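Local structure of ORF10 (Moritella marina, 6RIW) at residues Phe230-Phe235 with Gln239-Asn244. The protein probably carries out chain-elongating ketosynthase condensations in polyunsaturated fatty acid synthesis, this piece holding the ketosynthase and chain length factor domains. Sequence-based numbering, arbitrary orientation.
Sequences FVNMGF and QAYPAN
Phe235 and Tyr241 pack against each other where helix 228-237 of the ketosynthase half ends and the loop that follows turns back against it, a worked example of a Schellman motif with an aromatic side chain packed beside it. Gln239, with positive phi (54°), turns the chain out of the helix, and Ala240 N then donates to Phe235 O over 2.9 Å in a nearly straight bond, so a carbonyl of the last turn keeps a backbone partner. The same turn brings Ala240 CB 3.7 Å from Phe235 CD1, obliquely to that ring, the apolar pair that commonly accompanies a Schellman motif. Tyr241, its CG beside the backbone N (chi1 -70°), swings back along the helix and lays one ring face under Phe235 CB, a CH-pi contact with the carbon 3.9 Å from the ring centroid. The two side chains cross at about a right angle, and Asn232 O comes to the tyrosine ring's edge, in its plane, 3.6 Å from CE2. Beyond the contact, Phe235 reaches Leu370 and Ala259 of strand 259-270, while Tyr59 OH hydrogen-bonds Tyr241 O. An alanine in place of Tyr241 would probably leave Phe235 CB without its aromatic cover and open a gap beside the final helical turn, although the backbone cap could persist. Backbone bonding and an apolar pair thus end the helix, and the buried tyrosine ring adds a face-on contact to Phe235 that is purely apolar.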
# COMPACT_ATOMS: atom_id res chain seq x y z
N PHE A 230 -0.62 -2.77 -15.91
CA PHE A 230 0.34 -2.01 -15.12
C PHE A 230 1.44 -2.91 -14.59
O PHE A 230 2.63 -2.54 -14.62
CB PHE A 230 -0.39 -1.31 -13.97
CG PHE A 230 0.46 -0.31 -13.22
CD1 PHE A 230 1.23 -0.69 -12.14
CD2 PHE A 230 0.44 1.03 -13.60
CE1 PHE A 230 2.01 0.24 -11.44
CE2 PHE A 230 1.20 1.98 -12.91
CZ PHE A 230 1.99 1.57 -11.83
N VAL A 231 1.07 -4.11 -14.12
CA VAL A 231 2.04 -5.06 -13.57
C VAL A 231 2.99 -5.54 -14.66
O VAL A 231 4.22 -5.62 -14.46
CB VAL A 231 1.31 -6.24 -12.92
CG1 VAL A 231 2.30 -7.35 -12.58
CG2 VAL A 231 0.55 -5.77 -11.68
N ASN A 232 2.45 -5.93 -15.80
CA ASN A 232 3.28 -6.56 -16.81
C ASN A 232 4.16 -5.56 -17.53
O ASN A 232 5.28 -5.89 -17.94
CB ASN A 232 2.39 -7.33 -17.79
CG ASN A 232 1.88 -8.64 -17.21
OD1 ASN A 232 1.65 -8.77 -15.99
ND2 ASN A 232 1.73 -9.64 -18.08
N MET A 233 3.68 -4.33 -17.72
CA MET A 233 4.57 -3.28 -18.22
C MET A 233 5.73 -3.06 -17.27
O MET A 233 6.87 -2.84 -17.70
CB MET A 233 3.79 -1.97 -18.43
CG MET A 233 2.82 -2.02 -19.59
SD MET A 233 3.64 -2.25 -21.20
CE MET A 233 2.20 -2.48 -22.27
N GLY A 234 5.48 -3.13 -15.96
CA GLY A 234 6.56 -2.96 -15.00
C GLY A 234 7.60 -4.07 -15.09
O GLY A 234 8.80 -3.80 -15.17
N PHE A 235 7.16 -5.32 -15.05
CA PHE A 235 8.14 -6.40 -15.12
C PHE A 235 8.82 -6.44 -16.49
O PHE A 235 9.95 -6.94 -16.60
CB PHE A 235 7.47 -7.73 -14.79
CG PHE A 235 7.25 -7.93 -13.31
CD1 PHE A 235 8.30 -7.80 -12.41
CD2 PHE A 235 5.98 -8.18 -12.81
CE1 PHE A 235 8.11 -7.96 -11.04
CE2 PHE A 235 5.77 -8.33 -11.45
CZ PHE A 235 6.83 -8.23 -10.56
N GLN A 239 12.88 -5.93 -17.08
CA GLN A 239 13.45 -7.11 -17.75
C GLN A 239 13.42 -8.34 -16.84
O GLN A 239 14.36 -9.15 -16.80
CB GLN A 239 14.87 -6.84 -18.24
CG GLN A 239 14.99 -5.77 -19.32
CD GLN A 239 16.44 -5.52 -19.69
OE1 GLN A 239 17.23 -6.46 -19.81
NE2 GLN A 239 16.81 -4.26 -19.85
N ALA A 240 12.34 -8.49 -16.08
CA ALA A 240 12.21 -9.57 -15.11
C ALA A 240 11.63 -10.85 -15.70
O ALA A 240 11.78 -11.91 -15.09
CB ALA A 240 11.35 -9.12 -13.92
N TYR A 241 10.97 -10.77 -16.86
CA TYR A 241 10.46 -11.95 -17.55
C TYR A 241 11.58 -12.71 -18.26
O TYR A 241 12.52 -12.10 -18.78
CB TYR A 241 9.40 -11.54 -18.57
CG TYR A 241 8.10 -11.02 -17.98
CD1 TYR A 241 7.33 -11.81 -17.15
CD2 TYR A 241 7.62 -9.74 -18.31
CE1 TYR A 241 6.12 -11.33 -16.62
CE2 TYR A 241 6.42 -9.26 -17.80
CZ TYR A 241 5.68 -10.07 -16.96
OH TYR A 241 4.49 -9.62 -16.44
N PRO A 242 11.50 -14.04 -18.33
CA PRO A 242 12.62 -14.83 -18.88
C PRO A 242 12.70 -14.72 -20.41
O PRO A 242 11.71 -14.94 -21.11
CB PRO A 242 12.32 -16.26 -18.43
CG PRO A 242 10.84 -16.30 -18.24
CD PRO A 242 10.44 -14.91 -17.77
N ALA A 243 13.90 -14.41 -20.91
CA ALA A 243 14.07 -14.28 -22.35
C ALA A 243 13.86 -15.61 -23.05
O ALA A 243 13.32 -15.63 -24.16
CB ALA A 243 15.46 -13.70 -22.67
N ASN A 244 14.22 -16.73 -22.41
CA ASN A 244 13.98 -18.05 -22.99
C ASN A 244 12.62 -18.63 -22.61
O ASN A 244 12.37 -19.81 -22.85
CB ASN A 244 15.11 -19.00 -22.59
CG ASN A 244 15.09 -19.36 -21.11
OD1 ASN A 244 14.31 -18.78 -20.33
ND2 ASN A 244 15.93 -20.30 -20.72